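Local structure of protein glpG homolog (Haemophilus influenzae, 2NR9) at residues 9-14 / 84-89; 44-47 / 51-54; 58-61 / 65-68; 153-158 / 167-172. The protein probably cleaves the transmembrane segments of other proteins within the bilayer, acting as a rhomboid-family serine protease of the inner membrane. The protein carries 2 engineered substitutions. All coordinates share one frame; numbering follows the deposited sequence. Where two conformers were deposited one is given.

Interaction 1: 9-14 / 84-89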
loop_
_atom_site.group_PDB
_atom_site.type_symbol
_atom_site.label_atom_id
_atom_site.label_comp_id
_atom_site.label_asym_id
_atom_site.label_seq_id
_atom_site.Cartn_x
_atom_site.Cartn_y
_atom_site.Cartn_z
ATOM N N GLY A 9 12.122 -6.220 -7.362
ATOM C CA GLY A 9 11.870 -7.167 -6.290
ATOM C C GLY A 9 10.871 -8.243 -6.654
ATOM O O GLY A 9 9.906 -7.991 -7.377
ATOM N N LYS A 10 11.097 -9.443 -6.125
ATOM C CA LYS A 10 10.221 -10.580 -6.373
ATOM C C LYS A 10 8.840 -10.407 -5.729
ATOM O O LYS A 10 7.828 -10.750 -6.328
ATOM C CB LYS A 10 10.883 -11.876 -5.900
ATOM C CG LYS A 10 12.130 -12.246 -6.693
ATOM C CD LYS A 10 12.792 -13.497 -6.147
ATOM C CE LYS A 10 14.024 -13.869 -6.973
ATOM N NZ LYS A 10 14.673 -15.115 -6.479
ATOM N N ILE A 11 8.804 -9.876 -4.510
ATOM C CA ILE A 11 7.528 -9.655 -3.825
ATOM C C ILE A 11 6.715 -8.559 -4.530
ATOM O O ILE A 11 5.517 -8.714 -4.758
ATOM C CB ILE A 11 7.726 -9.298 -2.344
ATOM C CG1 ILE A 11 8.405 -10.461 -1.598
ATOM C CG2 ILE A 11 6.379 -8.967 -1.687
ATOM C CD1 ILE A 11 7.568 -11.746 -1.537
ATOM N N THR A 12 7.380 -7.453 -4.868
ATOM C CA THR A 12 6.744 -6.362 -5.610
ATOM C C THR A 12 6.093 -6.924 -6.864
ATOM O O THR A 12 4.910 -6.696 -7.128
ATOM C CB THR A 12 7.787 -5.306 -6.057
ATOM O OG1 THR A 12 8.399 -4.710 -4.906
ATOM C CG2 THR A 12 7.129 -4.226 -6.891
ATOM N N LEU A 13 6.885 -7.655 -7.639
ATOM C CA LEU A 13 6.422 -8.271 -8.872
ATOM C C LEU A 13 5.251 -9.217 -8.650
ATOM O O LEU A 13 4.269 -9.160 -9.375
ATOM C CB LEU A 13 7.574 -8.977 -9.590
ATOM C CG LEU A 13 8.553 -8.011 -10.261
ATOM C CD1 LEU A 13 9.846 -8.702 -10.640
ATOM C CD2 LEU A 13 7.899 -7.370 -11.479
ATOM N N ILE A 14 5.357 -10.091 -7.651
ATOM C CA ILE A 14 4.268 -11.024 -7.348
ATOM C C ILE A 14 2.960 -10.306 -7.005
ATOM O O ILE A 14 1.882 -10.721 -7.441
ATOM C CB ILE A 14 4.624 -11.986 -6.193
ATOM C CG1 ILE A 14 5.631 -13.041 -6.660
ATOM C CG2 ILE A 14 3.367 -12.675 -5.680
ATOM C CD1 ILE A 14 5.988 -14.062 -5.591
ATOM N N PHE A 84 15.556 -2.432 1.518
ATOM C CA PHE A 84 15.455 -3.023 2.864
ATOM C C PHE A 84 15.146 -4.531 2.894
ATOM O O PHE A 84 15.099 -5.135 3.966
ATOM C CB PHE A 84 14.415 -2.277 3.703
ATOM C CG PHE A 84 14.572 -0.791 3.676
ATOM C CD1 PHE A 84 13.789 -0.018 2.841
ATOM C CD2 PHE A 84 15.512 -0.164 4.477
ATOM C CE1 PHE A 84 13.935 1.348 2.805
ATOM C CE2 PHE A 84 15.669 1.206 4.437
ATOM C CZ PHE A 84 14.869 1.964 3.610
ATOM N N GLY A 85 14.871 -5.120 1.735
ATOM C CA GLY A 85 14.594 -6.554 1.669
ATOM C C GLY A 85 13.153 -6.923 1.350
ATOM O O GLY A 85 12.226 -6.130 1.549
ATOM N N SER A 86 12.963 -8.156 0.891
ATOM C CA SER A 86 11.641 -8.645 0.529
ATOM C C SER A 86 10.735 -8.876 1.738
ATOM O O SER A 86 9.516 -8.745 1.639
ATOM C CB SER A 86 11.758 -9.923 -0.303
ATOM O OG SER A 86 12.475 -9.678 -1.503
ATOM N N VAL A 87 11.326 -9.245 2.870
ATOM C CA VAL A 87 10.546 -9.484 4.082
ATOM C C VAL A 87 9.898 -8.181 4.553
ATOM O O VAL A 87 8.706 -8.140 4.888
ATOM C CB VAL A 87 11.419 -10.068 5.208
ATOM C CG1 VAL A 87 10.665 -10.061 6.518
ATOM C CG2 VAL A 87 11.875 -11.475 4.852
ATOM N N LYS A 88 10.684 -7.112 4.528
ATOM C CA LYS A 88 10.216 -5.795 4.924
ATOM C C LYS A 88 8.994 -5.371 4.109
ATOM O O LYS A 88 8.002 -4.899 4.665
ATOM C CB LYS A 88 11.342 -4.766 4.761
ATOM C CG LYS A 88 10.952 -3.341 5.126
ATOM C CD LYS A 88 10.638 -3.217 6.608
ATOM C CE LYS A 88 11.879 -3.473 7.454
ATOM N NZ LYS A 88 11.566 -3.473 8.913
ATOM N N LEU A 89 9.071 -5.529 2.791
ATOM C CA LEU A 89 7.954 -5.161 1.922
ATOM C C LEU A 89 6.725 -6.032 2.202
ATOM O O LEU A 89 5.607 -5.522 2.351
ATOM C CB LEU A 89 8.348 -5.272 0.451
ATOM C CG LEU A 89 7.220 -4.920 -0.527
ATOM C CD1 LEU A 89 6.730 -3.482 -0.303
ATOM C CD2 LEU A 89 7.661 -5.128 -1.961
#

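Interaction 2: 44-47 / 51-54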
loop_
_atom_site.group_PDB
_atom_site.type_symbol
_atom_site.label_atom_id
_atom_site.label_comp_id
_atom_site.label_asym_id
_atom_site.label_seq_id
_atom_site.Cartn_x
_atom_site.Cartn_y
_atom_site.Cartn_z
ATOM N N GLU A 44 -20.158 -11.106 11.296
ATOM C CA GLU A 44 -19.521 -11.752 12.447
ATOM C C GLU A 44 -18.934 -13.116 12.093
ATOM O O GLU A 44 -17.920 -13.526 12.653
ATOM C CB GLU A 44 -20.496 -11.893 13.617
ATOM C CG GLU A 44 -20.775 -10.603 14.364
ATOM C CD GLU A 44 -21.563 -10.834 15.638
ATOM O OE1 GLU A 44 -21.604 -9.919 16.491
ATOM O OE2 GLU A 44 -22.110 -11.945 15.804
ATOM N N GLU A 45 -19.583 -13.817 11.170
ATOM C CA GLU A 45 -19.121 -15.134 10.747
ATOM C C GLU A 45 -17.875 -15.047 9.867
ATOM O O GLU A 45 -17.139 -16.023 9.719
ATOM C CB GLU A 45 -20.234 -15.885 10.016
ATOM C CG GLU A 45 -21.433 -16.223 10.889
ATOM C CD GLU A 45 -22.500 -16.997 10.142
ATOM O OE1 GLU A 45 -23.316 -17.676 10.802
ATOM O OE2 GLU A 45 -22.503 -16.951 8.892
ATOM N N GLN A 46 -17.636 -13.869 9.301
ATOM C CA GLN A 46 -16.484 -13.658 8.436
ATOM C C GLN A 46 -15.243 -13.216 9.205
ATOM O O GLN A 46 -14.143 -13.178 8.648
ATOM C CB GLN A 46 -16.820 -12.667 7.322
ATOM C CG GLN A 46 -17.792 -13.230 6.300
ATOM C CD GLN A 46 -18.303 -12.188 5.341
ATOM O OE1 GLN A 46 -18.099 -10.990 5.537
ATOM N NE2 GLN A 46 -19.008 -12.634 4.308
ATOM N N ASP A 47 -15.419 -12.902 10.487
ATOM C CA ASP A 47 -14.298 -12.505 11.340
ATOM C C ASP A 47 -13.219 -13.579 11.355
ATOM O O ASP A 47 -12.042 -13.285 11.559
ATOM C CB ASP A 47 -14.768 -12.247 12.774
ATOM C CG ASP A 47 -15.601 -10.991 12.902
ATOM O OD1 ASP A 47 -15.863 -10.337 11.871
ATOM O OD2 ASP A 47 -15.979 -10.649 14.043
ATOM N N TRP A 51 -8.150 -14.216 5.636
ATOM C CA TRP A 51 -7.582 -13.652 4.402
ATOM C C TRP A 51 -8.258 -12.321 4.091
ATOM O O TRP A 51 -7.655 -11.419 3.495
ATOM C CB TRP A 51 -7.759 -14.614 3.224
ATOM C CG TRP A 51 -9.192 -14.888 2.896
ATOM C CD1 TRP A 51 -9.999 -14.156 2.072
ATOM C CD2 TRP A 51 -10.001 -15.959 3.403
ATOM N NE1 TRP A 51 -11.263 -14.702 2.040
ATOM C CE2 TRP A 51 -11.288 -15.810 2.848
ATOM C CE3 TRP A 51 -9.762 -17.022 4.278
ATOM C CZ2 TRP A 51 -12.332 -16.689 3.136
ATOM C CZ3 TRP A 51 -10.800 -17.900 4.561
ATOM C CH2 TRP A 51 -12.068 -17.726 3.992
ATOM N N ARG A 52 -9.509 -12.200 4.529
ATOM C CA ARG A 52 -10.320 -11.011 4.287
ATOM C C ARG A 52 -9.726 -9.713 4.842
ATOM O O ARG A 52 -10.024 -8.630 4.346
ATOM C CB ARG A 52 -11.733 -11.216 4.826
ATOM C CG ARG A 52 -12.526 -12.267 4.090
ATOM C CD ARG A 52 -13.916 -12.416 4.697
ATOM N NE ARG A 52 -14.750 -13.340 3.940
ATOM C CZ ARG A 52 -15.376 -13.016 2.814
ATOM N NH1 ARG A 52 -15.188 -11.820 2.274
ATOM N NH2 ARG A 52 -16.138 -13.905 2.197
ATOM N N TYR A 53 -8.914 -9.820 5.885
ATOM C CA TYR A 53 -8.266 -8.641 6.461
ATOM C C TYR A 53 -7.216 -8.049 5.525
ATOM O O TYR A 53 -6.777 -6.913 5.714
ATOM C CB TYR A 53 -7.624 -8.984 7.812
ATOM C CG TYR A 53 -8.629 -9.376 8.857
ATOM C CD1 TYR A 53 -8.828 -10.708 9.191
ATOM C CD2 TYR A 53 -9.453 -8.423 9.438
ATOM C CE1 TYR A 53 -9.782 -11.075 10.126
ATOM C CE2 TYR A 53 -10.404 -8.775 10.372
ATOM C CZ TYR A 53 -10.566 -10.102 10.712
ATOM O OH TYR A 53 -11.517 -10.453 11.636
ATOM N N ILE A 54 -6.832 -8.817 4.506
ATOM C CA ILE A 54 -5.784 -8.403 3.582
ATOM C C ILE A 54 -6.236 -8.419 2.114
ATOM O O ILE A 54 -5.878 -7.531 1.342
ATOM C CB ILE A 54 -4.543 -9.337 3.698
ATOM C CG1 ILE A 54 -4.166 -9.564 5.165
ATOM C CG2 ILE A 54 -3.368 -8.783 2.908
ATOM C CD1 ILE A 54 -3.802 -8.305 5.908
#

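Interaction 3: 58-61 / 65-68. With PQE (3,6,12,15,18,21,24-heptaoxahexatriacontan-1-ol), chain F.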
loop_
_atom_site.group_PDB
_atom_site.type_symbol
_atom_site.label_atom_id
_atom_site.label_comp_id
_atom_site.label_asym_id
_atom_site.label_seq_id
_atom_site.Cartn_x
_atom_site.Cartn_y
_atom_site.Cartn_z
ATOM N N LEU A 58 -6.428 -6.559 -3.231
ATOM C CA LEU A 58 -6.137 -7.164 -4.527
ATOM C C LEU A 58 -7.218 -6.911 -5.583
ATOM O O LEU A 58 -7.096 -7.367 -6.723
ATOM C CB LEU A 58 -5.934 -8.668 -4.349
ATOM C CG LEU A 58 -4.543 -9.231 -4.008
ATOM C CD1 LEU A 58 -3.587 -8.214 -3.410
ATOM C CD2 LEU A 58 -4.645 -10.498 -3.159
ATOM N N VAL A 59 -8.302 -6.250 -5.186
ATOM C CA VAL A 59 -9.400 -5.965 -6.096
ATOM C C VAL A 59 -9.439 -4.477 -6.458
ATOM O O VAL A 59 -9.279 -3.614 -5.595
ATOM C CB VAL A 59 -10.767 -6.376 -5.489
ATOM C CG1 VAL A 59 -11.895 -6.113 -6.484
ATOM C CG2 VAL A 59 -10.752 -7.841 -5.075
ATOM N N HIS A 60 -9.657 -4.189 -7.737
ATOM C CA HIS A 60 -9.722 -2.815 -8.206
ATOM C C HIS A 60 -11.028 -2.533 -8.951
ATOM O O HIS A 60 -11.671 -3.449 -9.468
ATOM C CB HIS A 60 -8.471 -2.456 -9.015
ATOM C CG HIS A 60 -7.240 -2.323 -8.171
ATOM N ND1 HIS A 60 -6.520 -3.414 -7.728
ATOM C CD2 HIS A 60 -6.675 -1.238 -7.589
ATOM C CE1 HIS A 60 -5.546 -3.003 -6.933
ATOM N NE2 HIS A 60 -5.614 -1.687 -6.836
ATOM N N LEU A 61 -11.436 -1.268 -8.960
ATOM C CA LEU A 61 -12.750 -0.898 -9.476
ATOM C C LEU A 61 -12.760 -0.177 -10.827
ATOM O O LEU A 61 -13.822 0.038 -11.409
ATOM C CB LEU A 61 -13.508 -0.094 -8.419
ATOM C CG LEU A 61 -13.526 -0.753 -7.031
ATOM C CD1 LEU A 61 -14.134 0.165 -5.979
ATOM C CD2 LEU A 61 -14.248 -2.094 -7.067
ATOM N N HIS A 65 -7.948 3.337 -11.515
ATOM C CA HIS A 65 -7.760 2.930 -10.141
ATOM C C HIS A 65 -6.536 2.018 -10.043
ATOM O O HIS A 65 -5.551 2.347 -9.371
ATOM C CB HIS A 65 -9.025 2.232 -9.631
ATOM C CG HIS A 65 -8.991 1.897 -8.174
ATOM N ND1 HIS A 65 -9.561 0.752 -7.661
ATOM C CD2 HIS A 65 -8.383 2.513 -7.132
ATOM C CE1 HIS A 65 -9.359 0.709 -6.356
ATOM N NE2 HIS A 65 -8.637 1.760 -6.013
ATOM N N ILE A 66 -6.543 0.946 -10.827
ATOM C CA ILE A 66 -5.463 -0.024 -10.799
ATOM C C ILE A 66 -4.188 0.501 -11.465
ATOM O O ILE A 66 -3.086 0.199 -11.021
ATOM C CB ILE A 66 -5.899 -1.379 -11.421
ATOM C CG1 ILE A 66 -4.858 -2.456 -11.158
ATOM C CG2 ILE A 66 -6.182 -1.233 -12.907
ATOM C CD1 ILE A 66 -5.275 -3.822 -11.635
ATOM N N LEU A 67 -4.344 1.349 -12.477
ATOM C CA LEU A 67 -3.190 1.908 -13.185
ATOM C C LEU A 67 -2.345 2.805 -12.279
ATOM O O LEU A 67 -1.115 2.725 -12.282
ATOM C CB LEU A 67 -3.631 2.687 -14.425
ATOM C CG LEU A 67 -2.484 3.288 -15.241
ATOM C CD1 LEU A 67 -1.526 2.196 -15.711
ATOM C CD2 LEU A 67 -3.016 4.089 -16.424
ATOM N N PHE A 68 -3.004 3.695 -11.547
ATOM C CA PHE A 68 -2.295 4.580 -10.628
ATOM C C PHE A 68 -1.760 3.833 -9.411
ATOM O O PHE A 68 -0.606 4.016 -9.025
ATOM C CB PHE A 68 -3.164 5.776 -10.228
ATOM C CG PHE A 68 -3.193 6.877 -11.262
ATOM C CD1 PHE A 68 -3.797 6.678 -12.494
ATOM C CD2 PHE A 68 -2.622 8.113 -10.994
ATOM C CE1 PHE A 68 -3.819 7.687 -13.445
ATOM C CE2 PHE A 68 -2.646 9.128 -11.938
ATOM C CZ PHE A 68 -3.248 8.916 -13.164
HETATM O O47 PQE F . -12.511 -2.008 -19.589
HETATM C C68 PQE F . -12.985 -0.773 -19.029
HETATM C C52 PQE F . -13.161 -0.928 -17.520
HETATM O O70 PQE F . -13.601 0.312 -16.962
HETATM C C55 PQE F . -12.514 1.083 -16.446
HETATM C C58 PQE F . -12.975 2.514 -16.189
HETATM O O71 PQE F . -11.841 3.376 -16.099
HETATM C C61 PQE F . -11.800 4.315 -17.174
HETATM C C62 PQE F . -12.318 3.658 -18.449
HETATM C C63 PQE F . -11.441 3.998 -19.648
HETATM C C66 PQE F . -9.973 4.102 -19.252
HETATM C C67 PQE F . -9.226 2.809 -19.560
HETATM O O72 PQE F . -7.884 2.913 -19.081
HETATM C C65 PQE F . -7.133 1.728 -19.353
HETATM C C64 PQE F . -5.742 1.838 -18.736
HETATM O O73 PQE F . -5.081 0.572 -18.802
HETATM C C60 PQE F . -5.837 -0.465 -18.177
HETATM C C59 PQE F . -4.907 -1.357 -17.362
HETATM O O74 PQE F . -5.627 -2.491 -16.877
HETATM C C57 PQE F . -4.978 -3.101 -15.759
HETATM C C56 PQE F . -3.469 -3.134 -15.985
HETATM O O75 PQE F . -2.815 -2.257 -15.065
HETATM C C54 PQE F . -1.586 -1.761 -15.596
HETATM C C53 PQE F . -0.742 -1.165 -14.473
HETATM O O76 PQE F . 0.609 -1.608 -14.601
HETATM C C51 PQE F . 1.539 -0.548 -14.369
HETATM C C50 PQE F . 2.960 -1.106 -14.292
HETATM C C49 PQE F . 3.916 -0.086 -13.678
HETATM C C48 PQE F . 5.103 0.192 -14.593
HETATM C C47 PQE F . 6.002 1.275 -14.006
HETATM C C46 PQE F . 6.040 2.507 -14.907
HETATM C C45 PQE F . 6.520 3.735 -14.141
HETATM C C44 PQE F . 6.303 5.013 -14.950
HETATM C C43 PQE F . 6.930 6.222 -14.258
HETATM C C42 PQE F . 7.853 6.986 -15.204
HETATM C C41 PQE F . 7.735 8.493 -14.999
HETATM C C40 PQE F . 7.648 9.221 -16.327
#

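Interaction 4: 153-158 / 167-172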
loop_
_atom_site.group_PDB
_atom_site.type_symbol
_atom_site.label_atom_id
_atom_site.label_comp_id
_atom_site.label_asym_id
_atom_site.label_seq_id
_atom_site.Cartn_x
_atom_site.Cartn_y
_atom_site.Cartn_z
ATOM N N LEU A 153 -5.261 16.680 -0.966
ATOM C CA LEU A 153 -6.552 17.231 -1.343
ATOM C C LEU A 153 -7.314 16.180 -2.136
ATOM O O LEU A 153 -8.512 16.316 -2.384
ATOM C CB LEU A 153 -6.364 18.489 -2.192
ATOM C CG LEU A 153 -5.549 19.616 -1.557
ATOM C CD1 LEU A 153 -5.388 20.777 -2.526
ATOM C CD2 LEU A 153 -6.200 20.075 -0.266
ATOM N N GLY A 154 -6.604 15.124 -2.523
ATOM C CA GLY A 154 -7.190 14.033 -3.289
ATOM C C GLY A 154 -8.115 13.165 -2.460
ATOM O O GLY A 154 -8.660 12.177 -2.953
ATOM N N PHE A 155 -8.272 13.517 -1.187
ATOM C CA PHE A 155 -9.168 12.782 -0.299
ATOM C C PHE A 155 -9.912 13.675 0.700
ATOM O O PHE A 155 -11.042 13.374 1.085
ATOM C CB PHE A 155 -8.452 11.615 0.395
ATOM C CG PHE A 155 -7.113 11.973 0.980
ATOM C CD1 PHE A 155 -7.018 12.523 2.249
ATOM C CD2 PHE A 155 -5.945 11.680 0.294
ATOM C CE1 PHE A 155 -5.784 12.820 2.800
ATOM C CE2 PHE A 155 -4.709 11.975 0.842
ATOM C CZ PHE A 155 -4.629 12.545 2.095
ATOM N N ILE A 156 -9.280 14.772 1.110
ATOM C CA ILE A 156 -9.928 15.727 2.007
ATOM C C ILE A 156 -11.016 16.460 1.229
ATOM O O ILE A 156 -12.170 16.523 1.655
ATOM C CB ILE A 156 -8.928 16.756 2.570
ATOM C CG1 ILE A 156 -7.823 16.052 3.358
ATOM C CG2 ILE A 156 -9.644 17.767 3.453
ATOM C CD1 ILE A 156 -6.807 16.999 3.964
ATOM N N SER A 157 -10.630 17.013 0.083
ATOM C CA SER A 157 -11.561 17.685 -0.816
ATOM C C SER A 157 -11.484 17.009 -2.184
ATOM O O SER A 157 -10.942 17.573 -3.134
ATOM C CB SER A 157 -11.227 19.174 -0.931
ATOM O OG SER A 157 -9.901 19.368 -1.391
ATOM N N PRO A 158 -12.050 15.795 -2.280
ATOM C CA PRO A 158 -12.050 14.911 -3.433
ATOM C C PRO A 158 -11.783 15.579 -4.783
ATOM O O PRO A 158 -12.615 16.340 -5.281
ATOM C CB PRO A 158 -13.457 14.315 -3.400
ATOM C CG PRO A 158 -13.837 14.319 -1.916
ATOM C CD PRO A 158 -12.864 15.237 -1.188
ATOM N N ALA A 167 -9.785 7.556 4.807
ATOM C CA ALA A 167 -9.426 6.915 6.078
ATOM C C ALA A 167 -8.329 5.882 5.837
ATOM O O ALA A 167 -7.408 5.733 6.641
ATOM C CB ALA A 167 -10.647 6.260 6.715
ATOM N N ALA A 168 -8.437 5.170 4.720
ATOM C CA ALA A 168 -7.442 4.174 4.356
ATOM C C ALA A 168 -6.137 4.854 3.964
ATOM O O ALA A 168 -5.061 4.408 4.336
ATOM C CB ALA A 168 -7.954 3.311 3.212
ATOM N N HIS A 169 -6.241 5.963 3.249
ATOM C CA HIS A 169 -5.059 6.686 2.803
ATOM C C HIS A 169 -4.288 7.308 3.955
ATOM O O HIS A 169 -3.056 7.195 4.027
ATOM C CB HIS A 169 -5.428 7.757 1.779
ATOM C CG HIS A 169 -6.064 7.210 0.543
ATOM N ND1 HIS A 169 -7.028 7.896 -0.166
ATOM C CD2 HIS A 169 -5.950 6.000 -0.051
ATOM C CE1 HIS A 169 -7.411 7.166 -1.198
ATOM N NE2 HIS A 169 -6.783 6.005 -1.144
ATOM N N ILE A 170 -5.018 7.946 4.865
ATOM C CA ILE A 170 -4.414 8.606 6.010
ATOM C C ILE A 170 -3.826 7.619 7.007
ATOM O O ILE A 170 -2.689 7.782 7.442
ATOM C CB ILE A 170 -5.398 9.559 6.708
ATOM C CG1 ILE A 170 -5.823 10.667 5.740
ATOM C CG2 ILE A 170 -4.760 10.168 7.938
ATOM C CD1 ILE A 170 -6.590 11.799 6.396
ATOM N N SER A 171 -4.573 6.571 7.340
ATOM C CA SER A 171 -4.041 5.559 8.246
ATOM C C SER A 171 -2.853 4.858 7.592
ATOM O O SER A 171 -1.931 4.430 8.274
ATOM C CB SER A 171 -5.116 4.550 8.651
ATOM O OG SER A 171 -5.658 3.903 7.525
ATOM N N GLY A 172 -2.869 4.780 6.263
ATOM C CA GLY A 172 -1.772 4.162 5.510
ATOM C C GLY A 172 -0.505 4.980 5.641
ATOM O O GLY A 172 0.544 4.464 5.999
#

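Interaction 1: 9-14 / 84-89
The backbones of Ile11 and Ser86 come together where helix 10-27 and helix 86-108 both begin, with their CA atoms 6.1 Å apart, each helix having a glycine, Gly9 or Gly85, at its N-cap. Ile11 reaches across with its CG1 branch, which settles 3.6 Å from Ser86 CB and also lies near Ser86 O. CG1 stands beside the backbone N and anti to the carbonyl carbon (chi1 -62°), leaving the other branch to meet the next turn of the facing helix: Ile11 CG2 lies 4.1 Å from Leu89 CD2 as the two side chains slide past each other in opposite directions. The Leu89 and Thr12 side chains cross at about a right angle, with Leu89 CD2 3.1 Å from Thr12 OG1, a tight fit of methyl against hydroxyl. That hydroxyl is hydrogen-bonded to Glu81 near the end of helix 63-84, and so is Ser86 OG. Glu81 also accepts the N-H of Ile11, so one carboxylate gathers polar groups from the starts of both helices, with apolar packing beside it. Gly85, with a positive phi of 110°, lets the chain leave helix 63-84 and enter helix 86-108 almost at once. The contact joins the first and third transmembrane helices at their predicted cytoplasmic ends, an interhelical contact of the six-helix rhomboid bundle, bridged by Glu81 of the second helix.

Interaction 2: 44-47 / 51-54
In the L1 loop, the rhomboid insertion between the first two transmembrane helices, Arg52 of the Trp-Arg motif stacks on Gln46 and Tyr53 bonds to Asp47. The long side chain of Arg52, extended from CG to NE, runs out past Gln46, with Arg52 CD 3.9 Å from Gln46 CB. Further along, the flat ends lie one over the other: the Gln46 amide and the guanidinium of Arg52 are stacked with their planes 16° apart, and Gln46 NE2 is 3.8 Å from Arg52 NH2, toward the rim of that face. The guanidinium thus lies between the Gln46 amide and the indole nitrogen of Trp51, which is offset toward the rim of the opposite face. Its rotation is fixed by bonds to the rest of the loop: Glu49 makes a salt bridge to NE, His39 O takes NH1 and Tyr36 O takes NH2. Gln46 is held too, since its OE1 accepts the N-H of Ala42, while the indole NE1 of Trp51 donates to Leu37 O. A bound phospholipid fragment touches Asp47, and such a fragment also touches Trp51, in keeping with a loop that lies at the membrane. Between the two segments the one hydrogen bond is that of Tyr53 OH to Asp47 O, 2.9 Å long, reaching a lone pair in the carbonyl plane at a C=O...O angle of 114°, with Asp47 O at the edge of the tyrosine ring.

Interaction 3: 58-61 / 65-68
His60 CB starts out between His65 and Ile66, 3.6 Å from His65 ND1 and 3.7 Å from Ile66 CB. With chi1 at -71°, CG lies beside the backbone N and the ring swings over the start of helix 63-84. His60 CG rests 3.6 Å from Ile66 CB, and His60 ND1 lies by Ile66 CG1, a methylene that covers one face of the imidazole in a CH-pi contact. On the other branch, His60 CD2 sits above a face of the His65 ring, 3.5 Å from His65 CE1; the two ring planes meet obliquely, at 54°. At the far tip, His60 NE2 has a weak hydrogen bond with Asn69. Leu61 N donates to His65 ND1 at 3.0 Å, almost straight (172°) and in the ring plane, which helps set the rotation of that imidazole. Outside, Ile66 CG2 meets the bound detergent, 3.6 Å from PQE C57. His65 comes within about 5 Å, between nearest side-chain atoms, of the nucleophile Ser116. Two histidines and an asparagine, His60 just before helix 63-84 and His65 and Asn69 in its first turns, are a rhomboid signature, and as in E. coli GlpG, His65 and Asn69 probably help line the oxyanion hole.

Interaction 4: 153-158 / 167-172
Phe155, in the short helical turn 153-156, reaches His169 and Ile170, side chains on adjoining positions of helix 166-191. Its ring touches Ile170 with CE1, Phe155 CE1 standing 3.6 Å from Ile170 CG1 and 3.8 Å from Ile170 CD1. Across the ring, Phe155 CD2 is 4.0 Å from His169 ND1; Phe155 and His169 slide past each other in opposite directions, and their ring planes are inclined at 56°. The methylene of His169 comes over one face of the phenyl ring. Phe155 gets there with CG lodged between its backbone N and carbonyl carbon (chi1 47°), which sends the ring across to the larger helix. Phe155 offers the histidine no polar partner, and what orients the imidazole comes from beyond the pair: its NE2 is hydrogen-bonded to Ser116 OG, and its ring meets that of Tyr120. Spanning His169 in the helix, Ala167 O accepts both Ser171 N and Ser171 OG, the Ser171 OG to Ala167 O bond being 2.7 Å long, so the hydroxyl gives its proton to its own helix. Bound detergent touches Ile170 and Ser171 on the flank. Ser116 and His169 are the catalytic dyad, the histidine lying in the Ala-His-x-x-Gly stretch of the sixth transmembrane helix, and Phe155 packs beside it from the predicted fifth transmembrane segment, which has been proposed as a substrate gate in rhomboid proteases.

In the fold
Interactions 2 and 3 follow each other along the chain, both nested within the loop that interaction 1 closes; interaction 4 comes later, on the opposite side of the chain's centre from interaction 1. Interaction 3 is the buried one, the other three partly buried. It uses the start of helix 63-84, whose later residue Glu81 serves interaction 1. Interactions 3 and 4, with centres about 16 Å apart, border the active site: the first sets one histidine with a backbone N-H and packs a second against it, the second rests an aromatic ring against the catalytic histidine. Interaction 2, in the predicted periplasmic loop, relies on stacking and a tyrosine hydroxyl. Interaction 1, near the predicted cytoplasmic side, is apolar across its segments.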